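Local structure of translocator protein BipD (Burkholderia pseudomallei, 3NFT) at residues Val77-Arg82 / Tyr150-Ala155; Ile51-Ser56 / Arg71-Thr76; Lys174-Lys179 / Pro236-Val241; Leu57-Arg62 / Ala249-Phe254. The protein is required for invasion of epithelial cells and survival within host cells, and probably regulates secretion of the effectors BipB and BipC by the type III secretion system. One frame throughout, in Å; residues are numbered along the deposited sequence. Where two conformers were deposited one is given.

How the contacts relate
Contact 1 is the buried one, an antiparallel pairing of helices 76-103 and 121-160 in which rings and an amide share the interface. Contact 2 lies beside it and touches it, but sits at the surface, where a carboxylate ties helix 41-56 to the loop leading into helix 76-103. Contact 4, partly buried, packs the chain that follows helix 41-56 against helix 244-295 and mixes a leucine wedge with bridging waters. Contact 3, about 27 Å from contact 1 between centres, is a surface contact held by strand pairing and by two aspartates that accept from main-chain N-H groups; it meets contact 4 where Ile175 touches Trp250. Both segments of contact 3 lie within the loop that contact 4 closes.

Contact 1. Residues Val77-Arg82 / Tyr150-Ala155; sequences VFDDAR and YFQSVA
Phe78 and Gln152 form the centre of this contact, with the ring of one lying beside the backbone and aliphatic stem of the other. Gln152 CA sits over one face of the Phe78 ring, a CH-pi contact 4.1 Å from the centroid. At the ring's edge, Phe78 CE2 reaches Phe151 CD2 at 3.5 Å; the pair is an offset edge-to-face one, Phe78 giving the edge and Phe151 the face, with planes 72° apart. Phe78 CZ also rests on Ala155 CB, 3.6 Å away, where a small methyl leaves room for the ring. Segments 77-82 and 150-155 run antiparallel, their axes 10.0 Å apart at closest, and segment 150-155 belongs to a predicted coiled coil. Gln152 suits this buried place because its methylenes pack on Phe78 while its amide is satisfied by polar neighbours. With CG anti to the backbone N (chi1 -175°) and the chain straight beyond it, Gln152 carries the amide across to the other helix. Its NE2 donates to Asp79 OD1 at 2.9 Å in a nearly straight bond (174°), in the plane of the amide but from above the carboxylate. Its OE1 accepts from Arg82 NH1 at 3.1 Å. Thus donor and acceptor of one amide are both used, the N-H by an acidic side chain, the oxygen by a basic one. Farther out, Glu145 forms a salt bridge with Arg82 NH2 and helps to place the guanidinium, while Phe54 of helix 41-56 stacks on Phe151.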
loop_
_atom_site.group_PDB
_atom_site.type_symbol
_atom_site.label_atom_id
_atom_site.label_comp_id
_atom_site.label_asym_id
_atom_site.label_seq_id
_atom_site.Cartn_x
_atom_site.Cartn_y
_atom_site.Cartn_z
ATOM N N VAL A 77 -33.187 -19.935 8.706
ATOM C CA VAL A 77 -32.666 -19.307 7.506
ATOM C C VAL A 77 -31.676 -18.193 7.848
ATOM O O VAL A 77 -30.685 -17.943 7.162
ATOM C CB VAL A 77 -33.853 -18.777 6.653
ATOM C CG1 VAL A 77 -33.381 -18.182 5.337
ATOM C CG2 VAL A 77 -34.906 -19.905 6.424
ATOM N N PHE A 78 -31.960 -17.483 8.922
ATOM C CA PHE A 78 -31.061 -16.459 9.370
ATOM C C PHE A 78 -29.765 -17.027 9.933
ATOM O O PHE A 78 -28.697 -16.456 9.724
ATOM C CB PHE A 78 -31.748 -15.584 10.443
ATOM C CG PHE A 78 -32.998 -14.878 9.982
ATOM C CD1 PHE A 78 -34.217 -15.576 9.896
ATOM C CD2 PHE A 78 -32.989 -13.539 9.557
ATOM C CE1 PHE A 78 -35.365 -14.983 9.444
ATOM C CE2 PHE A 78 -34.160 -12.932 9.123
ATOM C CZ PHE A 78 -35.354 -13.650 9.059
ATOM N N ASP A 79 -29.862 -18.136 10.674
ATOM C CA ASP A 79 -28.681 -18.854 11.132
ATOM C C ASP A 79 -27.800 -19.281 9.969
ATOM O O ASP A 79 -26.596 -19.091 10.000
ATOM C CB ASP A 79 -29.051 -20.083 11.958
ATOM C CG ASP A 79 -29.866 -19.736 13.193
ATOM O OD1 ASP A 79 -29.415 -18.858 13.992
ATOM O OD2 ASP A 79 -30.959 -20.340 13.359
ATOM N N ASP A 80 -28.415 -19.800 8.916
ATOM C CA ASP A 80 -27.673 -20.270 7.758
ATOM C C ASP A 80 -26.895 -19.081 7.170
ATOM O O ASP A 80 -25.759 -19.229 6.736
ATOM C CB ASP A 80 -28.623 -20.786 6.664
ATOM C CG ASP A 80 -29.313 -22.121 6.990
ATOM O OD1 ASP A 80 -28.843 -22.872 7.848
ATOM O OD2 ASP A 80 -30.332 -22.433 6.307
ATOM N N ALA A 81 -27.526 -17.902 7.116
ATOM C CA ALA A 81 -26.844 -16.716 6.570
ATOM C C ALA A 81 -25.655 -16.307 7.451
ATOM O O ALA A 81 -24.587 -15.997 6.963
ATOM C CB ALA A 81 -27.785 -15.571 6.398
ATOM N N ARG A 82 -25.866 -16.278 8.767
ATOM C CA ARG A 82 -24.790 -15.915 9.680
ATOM C C ARG A 82 -23.611 -16.885 9.542
ATOM O O ARG A 82 -22.446 -16.463 9.512
ATOM C CB ARG A 82 -25.320 -15.901 11.104
ATOM C CG ARG A 82 -26.289 -14.752 11.312
ATOM C CD ARG A 82 -27.051 -14.884 12.633
ATOM N NE ARG A 82 -26.105 -15.002 13.733
ATOM C CZ ARG A 82 -26.362 -15.526 14.918
ATOM N NH1 ARG A 82 -27.572 -15.987 15.216
ATOM N NH2 ARG A 82 -25.393 -15.545 15.826
ATOM N N TYR A 150 -29.756 -9.093 14.655
ATOM C CA TYR A 150 -30.844 -8.140 14.864
ATOM C C TYR A 150 -32.066 -8.463 14.023
ATOM O O TYR A 150 -33.186 -8.536 14.503
ATOM C CB TYR A 150 -30.346 -6.750 14.550
ATOM C CG TYR A 150 -31.378 -5.687 14.210
ATOM C CD1 TYR A 150 -32.356 -5.284 15.126
ATOM C CD2 TYR A 150 -31.335 -5.026 13.003
ATOM C CE1 TYR A 150 -33.242 -4.288 14.820
ATOM C CE2 TYR A 150 -32.232 -4.022 12.682
ATOM C CZ TYR A 150 -33.193 -3.650 13.598
ATOM O OH TYR A 150 -34.063 -2.632 13.294
ATOM N N PHE A 151 -31.806 -8.677 12.733
ATOM C CA PHE A 151 -32.853 -8.954 11.740
ATOM C C PHE A 151 -33.614 -10.208 12.160
ATOM O O PHE A 151 -34.832 -10.227 12.123
ATOM C CB PHE A 151 -32.159 -9.105 10.384
ATOM C CG PHE A 151 -33.051 -9.048 9.168
ATOM C CD1 PHE A 151 -34.030 -8.081 9.012
ATOM C CD2 PHE A 151 -32.796 -9.931 8.105
ATOM C CE1 PHE A 151 -34.783 -7.991 7.841
ATOM C CE2 PHE A 151 -33.522 -9.833 6.932
ATOM C CZ PHE A 151 -34.517 -8.878 6.800
ATOM N N GLN A 152 -32.860 -11.233 12.586
ATOM C CA GLN A 152 -33.385 -12.470 13.114
ATOM C C GLN A 152 -34.238 -12.261 14.337
ATOM O O GLN A 152 -35.308 -12.844 14.469
ATOM C CB GLN A 152 -32.250 -13.468 13.390
ATOM C CG GLN A 152 -32.645 -14.862 13.833
ATOM C CD GLN A 152 -31.430 -15.788 13.919
ATOM O OE1 GLN A 152 -30.286 -15.341 13.828
ATOM N NE2 GLN A 152 -31.659 -17.071 14.064
ATOM N N SER A 153 -33.768 -11.409 15.247
ATOM C CA SER A 153 -34.486 -11.193 16.497
ATOM C C SER A 153 -35.808 -10.457 16.245
ATOM O O SER A 153 -36.795 -10.682 16.940
ATOM C CB SER A 153 -33.611 -10.431 17.505
ATOM O OG SER A 153 -33.427 -9.081 17.129
ATOM N N VAL A 154 -35.842 -9.603 15.213
ATOM C CA VAL A 154 -37.077 -8.922 14.808
ATOM C C VAL A 154 -38.041 -9.941 14.187
ATOM O O VAL A 154 -39.201 -9.993 14.515
ATOM C CB VAL A 154 -36.796 -7.740 13.878
ATOM C CG1 VAL A 154 -38.093 -7.116 13.368
ATOM C CG2 VAL A 154 -35.923 -6.666 14.565
ATOM N N ALA A 155 -37.520 -10.821 13.340
ATOM C CA ALA A 155 -38.358 -11.911 12.827
ATOM C C ALA A 155 -38.930 -12.796 13.914
ATOM O O ALA A 155 -40.082 -13.219 13.846
ATOM C CB ALA A 155 -37.579 -12.726 11.788
#

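Contact 2. Residues Ile51-Ser56 / Arg71-Thr76; sequences IDEFAS and RRANLT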
loop_
_atom_site.group_PDB
_atom_site.type_symbol
_atom_site.label_atom_id
_atom_site.label_comp_id
_atom_site.label_asym_id
_atom_site.label_seq_id
_atom_site.Cartn_x
_atom_site.Cartn_y
_atom_site.Cartn_z
ATOM N N ILE A 51 -33.695 -12.452 3.892
ATOM C CA ILE A 51 -34.545 -11.326 3.512
ATOM C C ILE A 51 -35.930 -11.789 3.025
ATOM O O ILE A 51 -36.960 -11.260 3.434
ATOM C CB ILE A 51 -33.878 -10.424 2.468
ATOM C CG1 ILE A 51 -32.651 -9.755 3.062
ATOM C CG2 ILE A 51 -34.882 -9.407 1.928
ATOM C CD1 ILE A 51 -31.745 -9.042 2.068
ATOM N N ASP A 52 -35.955 -12.816 2.188
ATOM C CA ASP A 52 -37.228 -13.357 1.752
ATOM C C ASP A 52 -38.056 -13.942 2.885
ATOM O O ASP A 52 -39.272 -13.788 2.909
ATOM C CB ASP A 52 -37.054 -14.431 0.684
ATOM C CG ASP A 52 -36.591 -13.883 -0.673
ATOM O OD1 ASP A 52 -36.611 -12.659 -0.923
ATOM O OD2 ASP A 52 -36.095 -14.689 -1.448
ATOM N N GLU A 53 -37.387 -14.580 3.855
ATOM C CA GLU A 53 -38.093 -15.127 5.007
ATOM C C GLU A 53 -38.739 -14.016 5.815
ATOM O O GLU A 53 -39.895 -14.112 6.211
ATOM C CB GLU A 53 -37.152 -15.922 5.901
ATOM C CG GLU A 53 -37.866 -16.754 6.934
ATOM C CD GLU A 53 -38.696 -17.893 6.379
ATOM O OE1 GLU A 53 -38.417 -18.309 5.218
ATOM O OE2 GLU A 53 -39.635 -18.371 7.047
ATOM N N PHE A 54 -37.972 -12.957 6.045
ATOM C CA PHE A 54 -38.480 -11.787 6.776
ATOM C C PHE A 54 -39.657 -11.168 6.049
ATOM O O PHE A 54 -40.687 -10.809 6.630
ATOM C CB PHE A 54 -37.339 -10.796 6.930
ATOM C CG PHE A 54 -37.634 -9.629 7.849
ATOM C CD1 PHE A 54 -37.237 -9.678 9.189
ATOM C CD2 PHE A 54 -38.241 -8.483 7.370
ATOM C CE1 PHE A 54 -37.456 -8.605 10.024
ATOM C CE2 PHE A 54 -38.484 -7.414 8.230
ATOM C CZ PHE A 54 -38.067 -7.493 9.566
ATOM N N ALA A 55 -39.509 -11.006 4.747
ATOM C CA ALA A 55 -40.557 -10.413 3.930
ATOM C C ALA A 55 -41.846 -11.216 3.987
ATOM O O ALA A 55 -42.955 -10.646 3.930
ATOM C CB ALA A 55 -40.081 -10.303 2.455
ATOM N N SER A 56 -41.707 -12.540 4.074
ATOM C CA SER A 56 -42.854 -13.446 4.074
ATOM C C SER A 56 -43.672 -13.419 5.369
ATOM O O SER A 56 -44.810 -13.871 5.403
ATOM C CB SER A 56 -42.402 -14.871 3.766
ATOM O OG SER A 56 -41.883 -15.524 4.897
ATOM N N ARG A 71 -48.314 -15.717 9.163
ATOM C CA ARG A 71 -47.195 -16.577 8.814
ATOM C C ARG A 71 -46.007 -16.166 9.667
ATOM O O ARG A 71 -45.674 -14.985 9.715
ATOM C CB ARG A 71 -46.823 -16.462 7.336
ATOM C CG ARG A 71 -45.675 -17.386 6.969
ATOM C CD ARG A 71 -45.266 -17.318 5.510
ATOM N NE ARG A 71 -44.508 -18.507 5.129
ATOM C CZ ARG A 71 -43.221 -18.735 5.368
ATOM N NH1 ARG A 71 -42.469 -17.869 6.035
ATOM N NH2 ARG A 71 -42.678 -19.877 4.943
ATOM N N ARG A 72 -45.433 -17.132 10.373
ATOM C CA ARG A 72 -44.249 -16.937 11.210
ATOM C C ARG A 72 -42.988 -17.298 10.430
ATOM O O ARG A 72 -43.052 -17.980 9.401
ATOM C CB ARG A 72 -44.386 -17.759 12.480
ATOM C CG ARG A 72 -45.556 -17.229 13.348
ATOM C CD ARG A 72 -45.989 -18.176 14.364
ATOM N NE ARG A 72 -47.354 -17.947 14.878
ATOM C CZ ARG A 72 -47.706 -17.751 16.140
ATOM N NH1 ARG A 72 -46.807 -17.739 17.126
ATOM N NH2 ARG A 72 -48.996 -17.582 16.422
ATOM N N ALA A 73 -41.839 -16.869 10.951
ATOM C CA ALA A 73 -40.566 -17.025 10.305
ATOM C C ALA A 73 -39.841 -18.292 10.739
ATOM O O ALA A 73 -39.731 -18.576 11.931
ATOM C CB ALA A 73 -39.666 -15.772 10.619
ATOM N N ASN A 74 -39.249 -19.004 9.781
ATOM C CA ASN A 74 -38.292 -20.077 10.024
ATOM C C ASN A 74 -36.970 -19.394 10.300
ATOM O O ASN A 74 -36.271 -18.936 9.401
ATOM C CB ASN A 74 -38.206 -21.027 8.803
ATOM C CG ASN A 74 -37.162 -22.093 8.952
ATOM O OD1 ASN A 74 -36.458 -22.149 9.963
ATOM N ND2 ASN A 74 -37.035 -22.975 7.917
ATOM N N LEU A 75 -36.636 -19.277 11.579
ATOM C CA LEU A 75 -35.464 -18.472 11.941
ATOM C C LEU A 75 -34.134 -19.127 11.536
ATOM O O LEU A 75 -33.091 -18.468 11.512
ATOM C CB LEU A 75 -35.467 -18.165 13.445
ATOM C CG LEU A 75 -36.687 -17.447 13.972
ATOM C CD1 LEU A 75 -36.641 -17.410 15.522
ATOM C CD2 LEU A 75 -36.768 -16.029 13.387
ATOM N N THR A 76 -34.161 -20.427 11.255
ATOM C CA THR A 76 -32.934 -21.103 10.860
ATOM C C THR A 76 -32.354 -20.538 9.554
ATOM O O THR A 76 -31.157 -20.711 9.300
ATOM C CB THR A 76 -33.106 -22.618 10.701
ATOM O OG1 THR A 76 -33.848 -22.934 9.503
ATOM C CG2 THR A 76 -33.815 -23.213 11.951
HETATM O O HOH W 1 -42.445 -20.190 7.968
#
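Segment 51-56, in the last part of helix 41-56, passes the irregular segment 71-76 with Glu53 and Ala73 nearest, their CA atoms 6.1 Å apart, and with Ser56 beside Arg71. Glu53 carries the contact. Its side chain leaves the helix with CG opposite the backbone N (chi1 -167°) and then bends at chi2, which brings OE2 to the loop. Two donors grip that oxygen: Asn74 N at 2.8 Å in an almost straight bond (172°), and Arg71 NH1 at 3.1 Å as part of a salt bridge. They come from opposite faces of the carboxylate plane, while OE2 lies close to the plane of the guanidinium, at its edge. The long, extended chain of Arg71 runs past Ser56, whose carbonyl oxygen lies 3.5 Å from Arg71 CD. Ser56 OG itself donates back to Glu53 O in its own helix. Beyond Glu53 the loop prepares the next helix: Asn74 OD1 accepts from Thr76 N, a capping bond, and also from Thr76 OG1, as suits a short amide side chain before a helix start. One carboxylate oxygen thus holds both the main chain at Asn74 and the Arg71 side chain, fixing the loop before helix 76-103 against helix 41-56, and the two donors would probably stabilise the ionised form of Glu53.

Contact 3. Residues Lys174-Lys179 / Pro236-Val241; sequences KIDGGK and PPDGTV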
loop_
_atom_site.group_PDB
_atom_site.type_symbol
_atom_site.label_atom_id
_atom_site.label_comp_id
_atom_site.label_asym_id
_atom_site.label_seq_id
_atom_site.Cartn_x
_atom_site.Cartn_y
_atom_site.Cartn_z
ATOM N N LYS A 174 -58.847 -9.436 18.780
ATOM C CA LYS A 174 -58.332 -9.143 20.103
ATOM C C LYS A 174 -56.827 -9.086 20.019
ATOM O O LYS A 174 -56.177 -9.981 19.452
ATOM C CB LYS A 174 -58.782 -10.183 21.123
ATOM C CG LYS A 174 -58.242 -9.986 22.523
ATOM C CD LYS A 174 -58.664 -11.124 23.449
ATOM C CE LYS A 174 -58.062 -11.000 24.839
ATOM N NZ LYS A 174 -58.623 -12.031 25.781
ATOM N N ILE A 175 -56.245 -8.043 20.610
ATOM C CA ILE A 175 -54.819 -7.879 20.645
ATOM C C ILE A 175 -54.343 -7.603 22.061
ATOM O O ILE A 175 -54.749 -6.610 22.702
ATOM C CB ILE A 175 -54.331 -6.789 19.622
ATOM C CG1 ILE A 175 -52.824 -6.624 19.650
ATOM C CG2 ILE A 175 -55.045 -5.482 19.807
ATOM C CD1 ILE A 175 -52.261 -6.022 18.350
ATOM N N ASP A 176 -53.510 -8.508 22.577
ATOM C CA ASP A 176 -52.929 -8.324 23.894
ATOM C C ASP A 176 -51.659 -7.525 23.725
ATOM O O ASP A 176 -50.544 -8.043 23.738
ATOM C CB ASP A 176 -52.694 -9.644 24.622
ATOM C CG ASP A 176 -53.916 -10.150 25.354
ATOM O OD1 ASP A 176 -53.947 -11.380 25.618
ATOM O OD2 ASP A 176 -54.835 -9.346 25.716
ATOM N N GLY A 177 -51.855 -6.213 23.567
ATOM C CA GLY A 177 -50.769 -5.360 23.175
ATOM C C GLY A 177 -49.707 -5.098 24.216
ATOM O O GLY A 177 -48.562 -4.811 23.878
ATOM N N GLY A 178 -50.091 -5.146 25.494
ATOM C CA GLY A 178 -49.081 -5.037 26.557
ATOM C C GLY A 178 -48.059 -6.162 26.544
ATOM O O GLY A 178 -46.862 -5.930 26.697
ATOM N N LYS A 179 -48.533 -7.379 26.301
ATOM C CA LYS A 179 -47.652 -8.522 26.210
ATOM C C LYS A 179 -46.707 -8.322 25.023
ATOM O O LYS A 179 -45.513 -8.640 25.097
ATOM C CB LYS A 179 -48.451 -9.806 26.027
ATOM C CG LYS A 179 -49.357 -10.149 27.208
ATOM C CD LYS A 179 -48.568 -10.346 28.462
ATOM C CE LYS A 179 -49.472 -10.702 29.615
ATOM N NZ LYS A 179 -50.524 -11.655 29.182
ATOM N N PRO A 236 -51.769 -1.062 21.371
ATOM C CA PRO A 236 -52.739 -0.807 22.434
ATOM C C PRO A 236 -52.396 -1.676 23.632
ATOM O O PRO A 236 -51.468 -2.490 23.574
ATOM C CB PRO A 236 -54.044 -1.256 21.790
ATOM C CG PRO A 236 -53.615 -2.485 21.034
ATOM C CD PRO A 236 -52.253 -2.127 20.467
ATOM N N PRO A 237 -53.156 -1.539 24.720
ATOM C CA PRO A 237 -52.913 -2.359 25.918
ATOM C C PRO A 237 -53.489 -3.770 25.822
ATOM O O PRO A 237 -54.156 -4.072 24.830
ATOM C CB PRO A 237 -53.602 -1.550 27.030
ATOM C CG PRO A 237 -54.628 -0.883 26.328
ATOM C CD PRO A 237 -54.134 -0.480 24.979
ATOM N N ASP A 238 -53.186 -4.627 26.786
ATOM C CA ASP A 238 -53.837 -5.943 26.832
ATOM C C ASP A 238 -55.366 -5.854 26.793
ATOM O O ASP A 238 -55.985 -4.871 27.241
ATOM C CB ASP A 238 -53.387 -6.763 28.036
ATOM C CG ASP A 238 -51.974 -7.247 27.935
ATOM O OD1 ASP A 238 -51.398 -7.648 28.994
ATOM O OD2 ASP A 238 -51.427 -7.273 26.809
ATOM N N GLY A 239 -55.984 -6.886 26.209
ATOM C CA GLY A 239 -57.406 -6.991 26.154
ATOM C C GLY A 239 -58.127 -6.140 25.137
ATOM O O GLY A 239 -59.370 -6.053 25.152
ATOM N N THR A 240 -57.375 -5.500 24.257
ATOM C CA THR A 240 -57.958 -4.592 23.281
ATOM C C THR A 240 -58.749 -5.349 22.244
ATOM O O THR A 240 -58.265 -6.336 21.683
ATOM C CB THR A 240 -56.881 -3.750 22.602
ATOM O OG1 THR A 240 -56.333 -2.851 23.583
ATOM C CG2 THR A 240 -57.451 -2.939 21.416
ATOM N N VAL A 241 -59.971 -4.910 22.026
ATOM C CA VAL A 241 -60.839 -5.481 21.018
ATOM C C VAL A 241 -61.089 -4.431 19.947
ATOM O O VAL A 241 -61.623 -3.342 20.215
ATOM C CB VAL A 241 -62.150 -6.015 21.605
ATOM C CG1 VAL A 241 -63.054 -6.510 20.475
ATOM C CG2 VAL A 241 -61.869 -7.139 22.589
#
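Two aspartates reach across this contact through similar first torsions: Asp176 (chi1 -85°) and Asp238 (chi1 -71°) both hold CG opposite their own carbonyl carbon, and each carboxylate turns to a main-chain N-H of the other segment. Asp176 OD2 accepts from Gly239 N at 2.8 Å, the donor lying nearly in line with the C-O bond. Asp238 OD2 in turn takes Lys179 N at 2.9 Å on its syn side, at the first turn of helix 177-189, where the helix dipole would probably favour a negative charge. The carboxylates cross with their planes 64° apart. Lys179 runs its methylenes beside Asp238, and its NZ, 4.1 Å from Asp238 OD1 and beyond a salt bridge, may still ease the negative charge where Asp176 and Asp238 come close. Gly177, having no side chain, lets its CA approach Pro236 O to 3.0 Å in a CA-H...O contact. Gly239 has positive phi, as the third residue of the type II turn from Pro237 to Thr240 requires. Thr240 OG1 donates to Pro237 O across that turn. On the apolar side, Ile175 CG2 meets Pro236 CG at 3.5 Å and lies alongside Thr240. Ile175 and Thr240 form an antiparallel hydrogen-bonded pair, with Ile175 N to Thr240 O at 2.9 Å, and Lys174 with Val241 the adjoining non-hydrogen-bonded pair: strand 172-175 is the middle strand of a three-stranded antiparallel sheet, and strand 240-243 flanks it just before the long helix 244-295.

Contact 4. Residues Leu57-Arg62 / Ala249-Phe254; sequences LRLPDR and AWNTAF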
loop_
_atom_site.group_PDB
_atom_site.type_symbol
_atom_site.label_atom_id
_atom_site.label_comp_id
_atom_site.label_asym_id
_atom_site.label_seq_id
_atom_site.Cartn_x
_atom_site.Cartn_y
_atom_site.Cartn_z
ATOM N N LEU A 57 -43.076 -12.926 6.456
ATOM C CA LEU A 57 -43.795 -12.877 7.710
ATOM C C LEU A 57 -45.055 -12.010 7.567
ATOM O O LEU A 57 -45.007 -10.951 6.935
ATOM C CB LEU A 57 -42.857 -12.392 8.820
ATOM C CG LEU A 57 -43.350 -12.589 10.240
ATOM C CD1 LEU A 57 -42.225 -12.930 11.144
ATOM C CD2 LEU A 57 -44.067 -11.301 10.666
ATOM N N ARG A 58 -46.169 -12.491 8.108
ATOM C CA ARG A 58 -47.429 -11.778 8.092
ATOM C C ARG A 58 -48.188 -11.985 9.350
ATOM O O ARG A 58 -48.257 -13.104 9.856
ATOM C CB ARG A 58 -48.300 -12.305 6.966
ATOM C CG ARG A 58 -47.792 -11.898 5.691
ATOM C CD ARG A 58 -48.808 -12.111 4.708
ATOM N NE ARG A 58 -48.385 -11.612 3.432
ATOM C CZ ARG A 58 -49.166 -11.702 2.361
ATOM N NH1 ARG A 58 -50.394 -12.197 2.493
ATOM N NH2 ARG A 58 -48.749 -11.220 1.211
ATOM N N LEU A 59 -48.769 -10.896 9.856
ATOM C CA LEU A 59 -49.632 -10.996 11.010
ATOM C C LEU A 59 -50.989 -11.583 10.627
ATOM O O LEU A 59 -51.370 -11.567 9.457
ATOM C CB LEU A 59 -49.818 -9.611 11.671
ATOM C CG LEU A 59 -48.543 -8.958 12.218
ATOM C CD1 LEU A 59 -48.864 -7.759 13.119
ATOM C CD2 LEU A 59 -47.609 -9.866 12.955
ATOM N N PRO A 60 -51.744 -12.092 11.617
ATOM C CA PRO A 60 -53.107 -12.515 11.351
ATOM C C PRO A 60 -53.958 -11.376 10.775
ATOM O O PRO A 60 -53.595 -10.211 10.897
ATOM C CB PRO A 60 -53.620 -12.950 12.733
ATOM C CG PRO A 60 -52.429 -13.078 13.601
ATOM C CD PRO A 60 -51.383 -12.226 13.038
ATOM N N ASP A 61 -55.048 -11.712 10.105
ATOM C CA ASP A 61 -55.921 -10.718 9.552
ATOM C C ASP A 61 -57.317 -11.308 9.452
ATOM O O ASP A 61 -57.535 -12.479 9.788
ATOM C CB ASP A 61 -55.377 -10.259 8.184
ATOM C CG ASP A 61 -55.738 -8.807 7.843
ATOM O OD1 ASP A 61 -56.668 -8.229 8.461
ATOM O OD2 ASP A 61 -55.085 -8.247 6.931
ATOM N N ARG A 62 -58.261 -10.470 9.043
ATOM C CA ARG A 62 -59.609 -10.880 8.739
ATOM C C ARG A 62 -59.874 -10.331 7.342
ATOM O O ARG A 62 -59.913 -9.120 7.143
ATOM C CB ARG A 62 -60.578 -10.284 9.760
ATOM C CG ARG A 62 -62.014 -10.710 9.604
ATOM C CD ARG A 62 -62.319 -11.891 10.479
ATOM N NE ARG A 62 -62.581 -11.529 11.876
ATOM C CZ ARG A 62 -63.016 -12.403 12.781
ATOM N NH1 ARG A 62 -63.234 -13.667 12.435
ATOM N NH2 ARG A 62 -63.246 -12.025 14.029
ATOM N N ALA A 249 -55.705 -0.910 10.112
ATOM C CA ALA A 249 -54.961 0.335 10.146
ATOM C C ALA A 249 -53.703 0.183 10.993
ATOM O O ALA A 249 -52.625 0.680 10.617
ATOM C CB ALA A 249 -55.811 1.463 10.709
ATOM N N TRP A 250 -53.835 -0.463 12.153
ATOM C CA TRP A 250 -52.695 -0.703 13.016
ATOM C C TRP A 250 -51.669 -1.623 12.320
ATOM O O TRP A 250 -50.472 -1.365 12.311
ATOM C CB TRP A 250 -53.129 -1.291 14.376
ATOM C CG TRP A 250 -51.920 -1.810 15.093
ATOM C CD1 TRP A 250 -50.975 -1.073 15.759
ATOM C CD2 TRP A 250 -51.420 -3.159 15.067
ATOM N NE1 TRP A 250 -49.971 -1.892 16.206
ATOM C CE2 TRP A 250 -50.212 -3.175 15.791
ATOM C CE3 TRP A 250 -51.911 -4.353 14.545
ATOM C CZ2 TRP A 250 -49.461 -4.339 15.964
ATOM C CZ3 TRP A 250 -51.176 -5.509 14.723
ATOM C CH2 TRP A 250 -49.966 -5.498 15.416
ATOM N N ASN A 251 -52.167 -2.696 11.715
ATOM C CA ASN A 251 -51.316 -3.682 11.034
ATOM C C ASN A 251 -50.541 -3.005 9.916
ATOM O O ASN A 251 -49.370 -3.257 9.712
ATOM C CB ASN A 251 -52.195 -4.811 10.488
ATOM C CG ASN A 251 -51.422 -6.035 10.046
ATOM O OD1 ASN A 251 -50.232 -6.198 10.344
ATOM N ND2 ASN A 251 -52.125 -6.941 9.370
ATOM N N THR A 252 -51.205 -2.098 9.203
ATOM C CA THR A 252 -50.540 -1.381 8.126
ATOM C C THR A 252 -49.402 -0.516 8.661
ATOM O O THR A 252 -48.315 -0.479 8.089
ATOM C CB THR A 252 -51.541 -0.565 7.306
ATOM O OG1 THR A 252 -52.463 -1.478 6.674
ATOM C CG2 THR A 252 -50.839 0.303 6.256
ATOM N N ALA A 253 -49.644 0.187 9.764
ATOM C CA ALA A 253 -48.576 0.977 10.351
ATOM C C ALA A 253 -47.426 0.102 10.816
ATOM O O ALA A 253 -46.263 0.435 10.609
ATOM C CB ALA A 253 -49.110 1.810 11.504
ATOM N N PHE A 254 -47.767 -1.012 11.441
ATOM C CA PHE A 254 -46.760 -1.944 11.957
ATOM C C PHE A 254 -45.900 -2.472 10.825
ATOM O O PHE A 254 -44.666 -2.495 10.906
ATOM C CB PHE A 254 -47.459 -3.084 12.707
ATOM C CG PHE A 254 -46.566 -3.838 13.634
ATOM C CD1 PHE A 254 -46.336 -3.370 14.929
ATOM C CD2 PHE A 254 -45.977 -4.997 13.222
ATOM C CE1 PHE A 254 -45.524 -4.069 15.815
ATOM C CE2 PHE A 254 -45.137 -5.715 14.106
ATOM C CZ PHE A 254 -44.926 -5.239 15.402
HETATM O O HOH W 2 -51.245 -9.288 7.905
HETATM O O HOH W 3 -48.458 -8.280 8.433
HETATM O O HOH W 4 -54.192 -5.729 7.817
#
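Leu59 points at helix 244-295 and sets one methyl, CD1, among Trp250, Asn251 and Phe254. With CG opposite its carbonyl carbon (chi1 -62°), the leucine crosses Trp250 at about a right angle and brings CD1 to 3.4 Å from Trp250 CH2. The same methyl lies 4.0 Å from Phe254 CD2, so one methyl touches two aromatic rings one helical turn apart. Those rings also pack on each other, Trp250 CH2 lying above one face of the Phe254 ring near its rim. Leu59 and Asn251 slide past one another in opposite senses, and the amide oxygen Asn251 OD1 comes to 3.5 Å from Leu59 CD1. This is the place where the extended chain after helix 41-56, on its way to strand 61-63, packs against helix 244-295, in a region predicted as coiled coil. Trp250 and Phe254 are buried; Leu161 touches both Leu59 and Phe254, and Ser234 takes the indole N-H of Trp250. Asn251 suits a partly exposed place, because its amide meets the chain through water. Asn251 ND2 donates to two of these waters: water 2, at 2.9 Å, which gives a hydrogen bond to Leu59 O, and water 4, which gives one to Asp61 OD2 at 2.8 Å. Water 3 accepts from Leu59 N at 3.0 Å and donates weakly to Asn251 OD1. The carboxylate of Asp61 stands steeply to the amide, their planes 75° apart, and its other oxygen, OD1, accepts from Arg62 N and from Gln248 of the long helix.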